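Local structure of Lys-gingipain catalytic subunit (Porphyromonas gingivalis, 6I9A) at residues 149-160 against 207-216; 389-400 against 411-422. The protein cleaves proteins such as haemoglobin, collagen and immunoglobulins as a secreted cysteine endopeptidase with a strong preference for lysine at P1. One frame throughout, in Å; residues are numbered along the deposited sequence.

Following the chain from its N terminus, interaction 1 comes first: segment 149-160 meets 207-216 across 46 intervening residues, which hold helix 163-178, edge strand 188-192 and helix 202-206, through strands 152-157 and 210-214. That contact lies within the C25 peptidase domain and ends at the inhibitor-filled active site. Interaction 2 opens after interaction 1 has closed, so the two are in series and neither nest nor cross, their centres 36 Å and nearest atoms about 17 Å apart. Inside the C-terminal Ig-like domain, interaction 2 joins 389-400 to 411-422 in two pairings: the hairpin 399-404/407-413 and, enclosing it in the chain, 389-394 with 419-424. One interaction ties the catalytic sheet, the other the Ig-like domain.

Interaction 1: 149-160 against 207-216; sequences YLEKVLLIAGAD and GVSFANYTAH. With H8E (benzyl-N-[(2S)-1-[[(3S)-7-amino-1-(benzylamino)-1,2-dioxoheptan-3-yl]amino]-5-(2-methyl-2-phenylhydrazinyl)-1,5-dioxopentan-2-yl]carbamate), chain I.
Strands 152-157 and 210-214 run parallel, their axes 4° apart, and the backbone N-H groups of Leu154, Ile156 and Gly158 go to the O atoms of Phe210, Asn212 and Thr214 respectively, while those of Asn212 and Thr214 return to the O atoms of Leu154 and Ile156 respectively. On one face of the sheet Leu155 CD2 lies 3.9 Å from Phe210 CE2 and also rests on Asn212 CB; on the other, Ile156 CG2 meets Tyr213 CD2 obliquely at 3.9 Å. Beyond the strands, Ala215 CB presses on Gly158 CA at 3.4 Å, closer than ordinary carbon contact, where glycine offers no side chain to collide. His216, the inferred proton donor of the active site, gives its NE2 hydrogen to Asp160 OD2 at 2.7 Å. The oxygen lies in the imidazole plane and uses its anti lone pair, with carboxylate and ring planes 71° apart. CG of Asp160 is swung opposite its own N (chi1 -174°), which carries the carboxylate across to the ring, and OD1 caps Trp163 N. Ala159 O lies over one imidazole face, offset toward the rim, 3.2 Å from His216 CE1. The P1 lysine-like amine of the inhibitor, NAB, donates to Thr214 OG1 at 2.9 Å, and Asp288 also hydrogen-bonds the inhibitor. Tyr213 OH donates a hydrogen bond to His216 O at 2.7 Å, holding the backbone of the histidine to the strand's tyrosine. Strand 188-192 flanks 152-157 and strand 242-247 flanks 210-214, making these two inner strands of the catalytic sheet, while helix 163-178 packs on Leu155 and Ala157.

Interaction 2: 389-400 against 411-422; sequences SYSIQASAGSYV and TGVANASGVATV
Two antiparallel strand pairings of the C-terminal Ig-like domain meet here, 389-394 with 419-422 and 399-400 with 411-413. In the first, Tyr390 and Val422 exchange backbone hydrogen bonds, as do Ile392 and Ala420, and the short segments run at 157°. In the second, Val400 N bonds Gly412 O at 2.8 Å and Gly412 N returns to Val400 O. Val400 bridges the pairings: CG1 meets Val422 CG2 at 3.8 Å, the side chains crossing at about a right angle, and CG2 touches Ala420 CB. Ile392, Val400, Ala420 and Val422 belong to the buried interior of the Ig-like beta sandwich, where Ile402 also packs on Ile392 and Val422. With CG of Tyr399 turned away from its own N (chi1 -174°), the ring leans across the neighbouring strand: CD1 lies 3.7 Å from Val413 CG2 and OH 3.5 Å from Thr411 CG2; that hydroxyl is hydrogen-bonded to Gly39 O and Val14 N of the peptidase domain. Gly397 N, in a type II turn, bonds Ala414 O. Asn415 OD1 takes Ser417 N, as an Asx turn, and Val419 N from opposite faces of its amide plane, bracing the type I turn whose Gly418 O receives Ala394 N at 3.0 Å.

Interaction 1: 149-160 against 207-216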
loop_
_atom_site.group_PDB
_atom_site.type_symbol
_atom_site.label_atom_id
_atom_site.label_comp_id
_atom_site.label_asym_id
_atom_site.label_seq_id
_atom_site.Cartn_x
_atom_site.Cartn_y
_atom_site.Cartn_z
ATOM N N TYR A 149 -19.004 -2.705 4.962
ATOM C CA TYR A 149 -18.417 -2.902 3.623
ATOM C C TYR A 149 -17.039 -3.563 3.771
ATOM O O TYR A 149 -16.550 -4.173 2.823
ATOM C CB TYR A 149 -18.385 -1.617 2.800
ATOM C CG TYR A 149 -17.089 -0.834 2.869
ATOM C CD1 TYR A 149 -16.795 -0.014 3.963
ATOM C CD2 TYR A 149 -16.153 -0.922 1.851
ATOM C CE1 TYR A 149 -15.603 0.690 4.031
ATOM C CE2 TYR A 149 -14.952 -0.233 1.909
ATOM C CZ TYR A 149 -14.684 0.586 2.994
ATOM O OH TYR A 149 -13.509 1.295 3.110
ATOM N N LEU A 150 -16.378 -3.356 4.903
ATOM C CA LEU A 150 -15.041 -3.905 5.138
ATOM C C LEU A 150 -15.074 -5.437 5.180
ATOM O O LEU A 150 -14.030 -6.095 5.007
ATOM C CB LEU A 150 -14.491 -3.367 6.459
ATOM C CG LEU A 150 -14.213 -1.880 6.474
ATOM C CD1 LEU A 150 -13.779 -1.412 7.844
ATOM C CD2 LEU A 150 -13.129 -1.502 5.450
ATOM N N GLU A 151 -16.263 -6.042 5.340
ATOM C CA GLU A 151 -16.433 -7.487 5.445
ATOM C C GLU A 151 -16.722 -8.116 4.083
ATOM O O GLU A 151 -17.119 -9.295 4.029
ATOM C CB GLU A 151 -17.561 -7.814 6.441
ATOM C CG GLU A 151 -17.265 -7.194 7.822
ATOM C CD GLU A 151 -18.411 -7.396 8.802
ATOM O OE1 GLU A 151 -18.176 -8.006 9.868
ATOM O OE2 GLU A 151 -19.554 -6.954 8.496
ATOM N N LYS A 152 -16.491 -7.373 3.005
ATOM C CA LYS A 152 -16.868 -7.821 1.660
ATOM C C LYS A 152 -15.714 -7.617 0.697
ATOM O O LYS A 152 -14.981 -6.623 0.818
ATOM C CB LYS A 152 -18.101 -7.024 1.197
ATOM C CG LYS A 152 -19.203 -6.976 2.276
ATOM C CD LYS A 152 -20.452 -6.284 1.779
ATOM C CE LYS A 152 -21.473 -6.143 2.893
ATOM N NZ LYS A 152 -22.598 -5.284 2.471
ATOM N N VAL A 153 -15.560 -8.529 -0.276
ATOM C CA VAL A 153 -14.483 -8.432 -1.267
ATOM C C VAL A 153 -15.035 -8.856 -2.610
ATOM O O VAL A 153 -16.080 -9.535 -2.682
ATOM C CB VAL A 153 -13.216 -9.265 -0.916
ATOM C CG1 VAL A 153 -12.633 -8.853 0.429
ATOM C CG2 VAL A 153 -13.481 -10.771 -0.959
ATOM N N LEU A 154 -14.311 -8.467 -3.681
ATOM C CA LEU A 154 -14.617 -8.853 -5.060
ATOM C C LEU A 154 -13.366 -9.478 -5.663
ATOM O O LEU A 154 -12.300 -8.865 -5.704
ATOM C CB LEU A 154 -15.038 -7.631 -5.862
ATOM C CG LEU A 154 -15.286 -7.882 -7.371
ATOM C CD1 LEU A 154 -16.409 -8.898 -7.624
ATOM C CD2 LEU A 154 -15.536 -6.577 -8.083
ATOM N N LEU A 155 -13.520 -10.742 -6.137
ATOM C CA LEU A 155 -12.408 -11.526 -6.724
ATOM C C LEU A 155 -12.829 -12.028 -8.087
ATOM O O LEU A 155 -13.899 -12.660 -8.216
ATOM C CB LEU A 155 -12.109 -12.702 -5.802
ATOM C CG LEU A 155 -11.754 -12.360 -4.344
ATOM C CD1 LEU A 155 -11.610 -13.640 -3.512
ATOM C CD2 LEU A 155 -10.430 -11.535 -4.275
ATOM N N ILE A 156 -12.037 -11.729 -9.118
ATOM C CA ILE A 156 -12.419 -12.103 -10.484
ATOM C C ILE A 156 -11.262 -12.788 -11.183
ATOM O O ILE A 156 -10.161 -12.186 -11.325
ATOM C CB ILE A 156 -12.808 -10.808 -11.292
ATOM C CG1 ILE A 156 -14.052 -10.140 -10.639
ATOM C CG2 ILE A 156 -13.096 -11.163 -12.772
ATOM C CD1 ILE A 156 -14.285 -8.745 -11.176
ATOM N N ALA A 157 -11.520 -14.013 -11.688
ATOM C CA ALA A 157 -10.648 -14.681 -12.635
ATOM C C ALA A 157 -11.233 -14.367 -13.998
ATOM O O ALA A 157 -12.264 -14.972 -14.395
ATOM C CB ALA A 157 -10.604 -16.185 -12.384
ATOM N N GLY A 158 -10.706 -13.368 -14.689
ATOM C CA GLY A 158 -11.275 -12.915 -15.951
ATOM C C GLY A 158 -11.050 -13.866 -17.099
ATOM O O GLY A 158 -10.485 -14.956 -16.966
ATOM N N ALA A 159 -11.466 -13.406 -18.274
ATOM C CA ALA A 159 -11.523 -14.271 -19.456
ATOM C C ALA A 159 -10.179 -14.514 -20.098
ATOM O O ALA A 159 -9.390 -13.592 -20.299
ATOM C CB ALA A 159 -12.452 -13.648 -20.491
ATOM N N ASP A 160 -9.927 -15.783 -20.438
ATOM C CA ASP A 160 -8.819 -16.217 -21.296
ATOM C C ASP A 160 -9.102 -17.645 -21.631
ATOM O O ASP A 160 -9.220 -18.475 -20.723
ATOM C CB ASP A 160 -7.434 -16.035 -20.636
ATOM C CG ASP A 160 -6.361 -16.358 -21.649
ATOM O OD1 ASP A 160 -6.206 -17.550 -21.988
ATOM O OD2 ASP A 160 -5.647 -15.431 -22.089
ATOM N N GLY A 207 -20.203 -1.828 -2.108
ATOM C CA GLY A 207 -19.160 -1.774 -1.094
ATOM C C GLY A 207 -18.366 -3.042 -0.977
ATOM O O GLY A 207 -18.884 -4.104 -0.625
ATOM N N VAL A 208 -17.061 -2.891 -1.230
ATOM C CA VAL A 208 -16.077 -3.929 -0.950
ATOM C C VAL A 208 -14.828 -3.236 -0.408
ATOM O O VAL A 208 -14.547 -2.081 -0.752
ATOM C CB VAL A 208 -15.704 -4.783 -2.188
ATOM C CG1 VAL A 208 -16.880 -5.658 -2.628
ATOM C CG2 VAL A 208 -15.183 -3.919 -3.336
ATOM N N SER A 209 -14.077 -3.972 0.414
ATOM C CA SER A 209 -12.802 -3.462 0.963
ATOM C C SER A 209 -11.655 -3.680 -0.031
ATOM O O SER A 209 -10.594 -3.032 0.076
ATOM C CB SER A 209 -12.450 -4.183 2.281
ATOM O OG SER A 209 -12.380 -5.590 2.066
ATOM N N PHE A 210 -11.814 -4.657 -0.924
ATOM C CA PHE A 210 -10.714 -5.187 -1.717
ATOM C C PHE A 210 -11.305 -5.742 -2.988
ATOM O O PHE A 210 -12.334 -6.435 -2.945
ATOM C CB PHE A 210 -10.057 -6.321 -0.911
ATOM C CG PHE A 210 -8.911 -7.014 -1.625
ATOM C CD1 PHE A 210 -7.712 -6.341 -1.868
ATOM C CD2 PHE A 210 -9.024 -8.341 -2.049
ATOM C CE1 PHE A 210 -6.647 -7.003 -2.486
ATOM C CE2 PHE A 210 -7.946 -8.994 -2.671
ATOM C CZ PHE A 210 -6.778 -8.319 -2.869
ATOM N N ALA A 211 -10.649 -5.475 -4.108
ATOM C CA ALA A 211 -11.039 -6.005 -5.417
ATOM C C ALA A 211 -9.787 -6.481 -6.103
ATOM O O ALA A 211 -8.817 -5.707 -6.216
ATOM C CB ALA A 211 -11.724 -4.934 -6.233
ATOM N N ASN A 212 -9.791 -7.753 -6.575
ATOM C CA ASN A 212 -8.612 -8.289 -7.288
ATOM C C ASN A 212 -9.100 -8.958 -8.563
ATOM O O ASN A 212 -9.983 -9.830 -8.529
ATOM C CB ASN A 212 -7.906 -9.294 -6.395
ATOM C CG ASN A 212 -6.610 -9.912 -6.885
ATOM O OD1 ASN A 212 -6.205 -10.931 -6.331
ATOM N ND2 ASN A 212 -5.929 -9.308 -7.859
ATOM N N TYR A 213 -8.543 -8.506 -9.686
ATOM C CA TYR A 213 -8.821 -9.006 -11.022
ATOM C C TYR A 213 -7.532 -9.624 -11.554
ATOM O O TYR A 213 -6.473 -8.984 -11.537
ATOM C CB TYR A 213 -9.265 -7.814 -11.901
ATOM C CG TYR A 213 -9.354 -8.112 -13.379
ATOM C CD1 TYR A 213 -8.243 -7.948 -14.203
ATOM C CD2 TYR A 213 -10.559 -8.462 -13.970
ATOM C CE1 TYR A 213 -8.324 -8.126 -15.578
ATOM C CE2 TYR A 213 -10.656 -8.649 -15.354
ATOM C CZ TYR A 213 -9.533 -8.473 -16.152
ATOM O OH TYR A 213 -9.637 -8.682 -17.521
ATOM N N THR A 214 -7.612 -10.849 -12.088
ATOM C CA THR A 214 -6.488 -11.490 -12.771
ATOM C C THR A 214 -6.980 -12.000 -14.122
ATOM O O THR A 214 -7.882 -12.869 -14.194
ATOM C CB THR A 214 -5.864 -12.592 -11.917
ATOM O OG1 THR A 214 -4.838 -13.190 -12.758
ATOM C CG2 THR A 214 -6.814 -13.699 -11.446
ATOM N N ALA A 215 -6.448 -11.420 -15.192
ATOM C CA ALA A 215 -6.707 -11.730 -16.622
ATOM C C ALA A 215 -6.173 -10.566 -17.457
ATOM O O ALA A 215 -5.128 -10.040 -17.096
ATOM C CB ALA A 215 -8.182 -12.033 -16.932
ATOM N N HIS A 216 -6.815 -10.179 -18.565
ATOM C CA HIS A 216 -6.233 -9.185 -19.495
ATOM C C HIS A 216 -6.453 -7.765 -19.047
ATOM O O HIS A 216 -7.566 -7.404 -18.619
ATOM C CB HIS A 216 -6.809 -9.363 -20.898
ATOM C CG HIS A 216 -6.738 -10.753 -21.430
ATOM N ND1 HIS A 216 -7.750 -11.251 -22.224
ATOM C CD2 HIS A 216 -5.843 -11.733 -21.228
ATOM C CE1 HIS A 216 -7.423 -12.496 -22.514
ATOM N NE2 HIS A 216 -6.277 -12.823 -21.976
HETATM C CAQ H8E I . -5.474 -5.696 -23.925
HETATM C CAK H8E I . -6.821 -5.361 -24.178
HETATM C CAH H8E I . -7.770 -6.370 -24.348
HETATM C CAL H8E I . -7.413 -7.714 -24.293
HETATM C CAR H8E I . -6.079 -8.011 -24.062
HETATM C CBO H8E I . -5.107 -7.047 -23.837
HETATM C CBA H8E I . -3.771 -7.462 -23.656
HETATM N NBE H8E I . -3.446 -7.770 -22.253
HETATM C CBL H8E I . -2.547 -8.729 -21.897
HETATM O OAE H8E I . -2.033 -9.478 -22.737
HETATM C CBN H8E I . -2.226 -8.826 -20.408
HETATM O OAG H8E I . -3.104 -8.289 -19.664
HETATM C CBS H8E I . -1.784 -10.268 -20.006
HETATM C CBB H8E I . -1.926 -10.546 -18.504
HETATM C CAY H8E I . -1.605 -11.996 -18.133
HETATM C CAX H8E I . -1.482 -12.261 -16.629
HETATM C CAW H8E I . -2.831 -12.223 -15.924
HETATM N NAB H8E I . -2.633 -12.524 -14.474
HETATM N NBG H8E I . -0.423 -10.600 -20.448
HETATM C C H8E I . -0.081 -11.595 -21.266
HETATM O O H8E I . -0.856 -12.362 -21.823
HETATM C CA H8E I . 1.401 -11.586 -21.618
HETATM N N H8E I . 1.881 -12.895 -22.049
HETATM C CBK H8E I . 1.973 -13.952 -21.204
HETATM O OAD H8E I . 1.522 -13.857 -20.053
HETATM O OBI H8E I . 2.528 -14.998 -21.689
HETATM C CBD H8E I . 2.587 -16.224 -20.872
HETATM C CBP H8E I . 3.024 -17.368 -21.671
HETATM C CAS H8E I . 4.346 -17.817 -21.658
HETATM C CAM H8E I . 4.791 -18.945 -22.413
HETATM C CAI H8E I . 3.828 -19.544 -23.242
HETATM C CAN H8E I . 2.533 -19.052 -23.304
HETATM C CAT H8E I . 2.114 -17.981 -22.533
HETATM C CB H8E I . 1.652 -10.568 -22.743
HETATM C CG H8E I . 0.857 -10.879 -24.039
HETATM C CD H8E I . 0.834 -9.693 -24.956
HETATM O OE1 H8E I . 1.778 -9.469 -25.716
HETATM N NE2 H8E I . -0.257 -8.923 -24.785
HETATM N NBT H8E I . -0.408 -7.680 -25.420
HETATM C CAA H8E I . -0.506 -6.558 -24.448
HETATM C CBQ H8E I . -1.177 -7.717 -26.623
HETATM C CAU H8E I . -1.888 -6.598 -27.084
HETATM C CAO H8E I . -2.580 -6.652 -28.291
HETATM C CAJ H8E I . -2.581 -7.820 -29.043
HETATM C CAP H8E I . -1.919 -8.949 -28.582
HETATM C CAV H8E I . -1.201 -8.892 -27.386
HETATM O O HOH W 1 -8.286 -15.586 -15.251
HETATM O O HOH W 2 -9.450 -10.847 -19.690
#

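Interaction 2: 389-400 against 411-422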
loop_
_atom_site.group_PDB
_atom_site.type_symbol
_atom_site.label_atom_id
_atom_site.label_comp_id
_atom_site.label_asym_id
_atom_site.label_seq_id
_atom_site.Cartn_x
_atom_site.Cartn_y
_atom_site.Cartn_z
ATOM N N SER A 389 10.644 10.127 28.212
ATOM C CA SER A 389 9.695 9.110 27.738
ATOM C C SER A 389 8.497 9.094 28.607
ATOM O O SER A 389 8.534 9.618 29.743
ATOM C CB SER A 389 10.359 7.734 27.704
ATOM O OG SER A 389 10.700 7.277 29.005
ATOM N N TYR A 390 7.415 8.453 28.122
ATOM C CA TYR A 390 6.211 8.182 28.877
ATOM C C TYR A 390 5.782 6.764 28.635
ATOM O O TYR A 390 5.921 6.267 27.522
ATOM C CB TYR A 390 5.023 9.077 28.498
ATOM C CG TYR A 390 5.299 10.560 28.571
ATOM C CD1 TYR A 390 5.260 11.241 29.788
ATOM C CD2 TYR A 390 5.581 11.290 27.424
ATOM C CE1 TYR A 390 5.515 12.608 29.856
ATOM C CE2 TYR A 390 5.810 12.662 27.471
ATOM C CZ TYR A 390 5.777 13.320 28.692
ATOM O OH TYR A 390 6.061 14.669 28.714
ATOM N N SER A 391 5.175 6.115 29.614
ATOM C CA SER A 391 4.561 4.794 29.412
ATOM C C SER A 391 3.102 5.001 29.083
ATOM O O SER A 391 2.388 5.766 29.730
ATOM C CB SER A 391 4.729 3.942 30.670
ATOM O OG SER A 391 4.193 4.573 31.826
ATOM N N ILE A 392 2.638 4.276 28.038
ATOM C CA ILE A 392 1.263 4.273 27.595
ATOM C C ILE A 392 0.924 2.803 27.386
ATOM O O ILE A 392 1.727 2.106 26.782
ATOM C CB ILE A 392 1.017 5.186 26.355
ATOM C CG1 ILE A 392 1.250 6.674 26.774
ATOM C CG2 ILE A 392 -0.366 4.950 25.831
ATOM C CD1 ILE A 392 1.006 7.768 25.742
ATOM N N GLN A 393 -0.216 2.334 27.898
ATOM C CA GLN A 393 -0.505 0.927 27.711
ATOM C C GLN A 393 -1.478 0.744 26.549
ATOM O O GLN A 393 -2.402 1.524 26.359
ATOM C CB GLN A 393 -0.982 0.285 29.007
ATOM C CG GLN A 393 0.074 0.384 30.127
ATOM C CD GLN A 393 0.145 1.763 30.754
ATOM O OE1 GLN A 393 -0.862 2.478 30.853
ATOM N NE2 GLN A 393 1.334 2.151 31.212
ATOM N N ALA A 394 -1.234 -0.319 25.778
ATOM C CA ALA A 394 -2.052 -0.659 24.617
ATOM C C ALA A 394 -1.789 -2.100 24.271
ATOM O O ALA A 394 -0.781 -2.658 24.689
ATOM C CB ALA A 394 -1.747 0.256 23.435
ATOM N N SER A 395 -2.683 -2.719 23.493
ATOM C CA SER A 395 -2.447 -4.118 23.166
ATOM C C SER A 395 -1.079 -4.332 22.537
ATOM O O SER A 395 -0.594 -3.480 21.763
ATOM C CB SER A 395 -3.534 -4.717 22.274
ATOM O OG SER A 395 -3.478 -4.141 20.973
ATOM N N ALA A 396 -0.470 -5.477 22.831
ATOM C CA ALA A 396 0.862 -5.802 22.331
ATOM C C ALA A 396 0.963 -5.567 20.819
ATOM O O ALA A 396 0.172 -6.073 20.045
ATOM C CB ALA A 396 1.206 -7.241 22.663
ATOM N N GLY A 397 1.996 -4.833 20.428
ATOM C CA GLY A 397 2.234 -4.540 19.023
ATOM C C GLY A 397 1.674 -3.224 18.559
ATOM O O GLY A 397 1.991 -2.784 17.459
ATOM N N SER A 398 0.799 -2.584 19.373
ATOM C CA SER A 398 0.262 -1.297 18.969
ATOM C C SER A 398 1.334 -0.232 18.931
ATOM O O SER A 398 2.300 -0.263 19.721
ATOM C CB SER A 398 -0.803 -0.836 19.965
ATOM O OG SER A 398 -1.916 -1.730 19.988
ATOM N N TYR A 399 1.177 0.724 18.024
ATOM C CA TYR A 399 2.113 1.840 17.834
ATOM C C TYR A 399 1.458 3.100 18.364
ATOM O O TYR A 399 0.360 3.480 17.932
ATOM C CB TYR A 399 2.442 1.923 16.354
ATOM C CG TYR A 399 3.512 2.917 15.969
ATOM C CD1 TYR A 399 4.784 2.892 16.569
ATOM C CD2 TYR A 399 3.320 3.794 14.903
ATOM C CE1 TYR A 399 5.811 3.727 16.116
ATOM C CE2 TYR A 399 4.332 4.635 14.456
ATOM C CZ TYR A 399 5.575 4.584 15.056
ATOM O OH TYR A 399 6.577 5.383 14.565
ATOM N N VAL A 400 2.168 3.737 19.319
ATOM C CA VAL A 400 1.656 4.920 20.007
ATOM C C VAL A 400 2.438 6.145 19.590
ATOM O O VAL A 400 3.671 6.112 19.607
ATOM C CB VAL A 400 1.742 4.694 21.534
ATOM C CG1 VAL A 400 1.147 5.886 22.286
ATOM C CG2 VAL A 400 1.056 3.386 21.964
ATOM N N THR A 411 7.269 8.434 19.818
ATOM C CA THR A 411 6.605 7.176 19.443
ATOM C C THR A 411 7.090 6.029 20.297
ATOM O O THR A 411 8.227 6.051 20.810
ATOM C CB THR A 411 6.850 6.817 17.960
ATOM O OG1 THR A 411 8.216 6.453 17.749
ATOM C CG2 THR A 411 6.469 7.920 16.994
ATOM N N GLY A 412 6.289 4.960 20.369
ATOM C CA GLY A 412 6.727 3.723 20.968
ATOM C C GLY A 412 5.818 2.603 20.554
ATOM O O GLY A 412 4.642 2.816 20.276
ATOM N N VAL A 413 6.335 1.386 20.598
ATOM C CA VAL A 413 5.557 0.171 20.301
ATOM C C VAL A 413 5.246 -0.562 21.594
ATOM O O VAL A 413 6.158 -0.821 22.383
ATOM C CB VAL A 413 6.340 -0.742 19.341
ATOM C CG1 VAL A 413 5.551 -2.023 19.092
ATOM C CG2 VAL A 413 6.605 -0.026 18.016
ATOM N N ALA A 414 3.993 -0.906 21.824
ATOM C CA ALA A 414 3.658 -1.703 23.021
ATOM C C ALA A 414 4.342 -3.071 22.955
ATOM O O ALA A 414 4.224 -3.801 21.961
ATOM C CB ALA A 414 2.161 -1.876 23.132
ATOM N N ASN A 415 5.008 -3.426 24.033
ATOM C CA ASN A 415 5.721 -4.691 24.129
ATOM C C ASN A 415 4.725 -5.848 24.367
ATOM O O ASN A 415 3.510 -5.641 24.376
ATOM C CB ASN A 415 6.815 -4.599 25.229
ATOM C CG ASN A 415 6.283 -4.543 26.628
ATOM O OD1 ASN A 415 5.087 -4.736 26.920
ATOM N ND2 ASN A 415 7.192 -4.267 27.576
ATOM N N ALA A 416 5.261 -7.072 24.581
ATOM C CA ALA A 416 4.399 -8.259 24.718
ATOM C C ALA A 416 3.475 -8.176 25.952
ATOM O O ALA A 416 2.429 -8.807 25.975
ATOM C CB ALA A 416 5.241 -9.543 24.795
ATOM N N SER A 417 3.832 -7.328 26.950
ATOM C CA SER A 417 3.011 -7.124 28.135
ATOM C C SER A 417 2.081 -5.922 28.009
ATOM O O SER A 417 1.388 -5.585 28.968
ATOM C CB SER A 417 3.881 -6.963 29.389
ATOM O OG SER A 417 4.756 -8.078 29.516
ATOM N N GLY A 418 2.032 -5.314 26.816
ATOM C CA GLY A 418 1.136 -4.193 26.557
ATOM C C GLY A 418 1.626 -2.839 27.041
ATOM O O GLY A 418 0.813 -1.927 27.202
ATOM N N VAL A 419 2.952 -2.668 27.208
ATOM C CA VAL A 419 3.506 -1.406 27.650
ATOM C C VAL A 419 4.284 -0.796 26.552
ATOM O O VAL A 419 5.268 -1.380 26.101
ATOM C CB VAL A 419 4.406 -1.601 28.901
ATOM C CG1 VAL A 419 5.036 -0.280 29.319
ATOM C CG2 VAL A 419 3.622 -2.192 30.062
ATOM N N ALA A 420 3.872 0.409 26.109
ATOM C CA ALA A 420 4.633 1.199 25.145
ATOM C C ALA A 420 5.441 2.248 25.892
ATOM O O ALA A 420 4.863 3.040 26.639
ATOM C CB ALA A 420 3.710 1.877 24.142
ATOM N N THR A 421 6.750 2.258 25.662
ATOM C CA THR A 421 7.602 3.301 26.223
ATOM C C THR A 421 7.794 4.285 25.061
ATOM O O THR A 421 8.474 4.005 24.066
ATOM C CB THR A 421 8.913 2.718 26.784
ATOM O OG1 THR A 421 8.573 1.785 27.801
ATOM C CG2 THR A 421 9.828 3.818 27.374
ATOM N N VAL A 422 7.067 5.394 25.138
ATOM C CA VAL A 422 7.061 6.406 24.087
ATOM C C VAL A 422 8.280 7.294 24.252
ATOM O O VAL A 422 8.369 8.065 25.236
ATOM C CB VAL A 422 5.754 7.225 24.127
ATOM C CG1 VAL A 422 5.744 8.303 23.024
ATOM C CG2 VAL A 422 4.532 6.318 23.987
#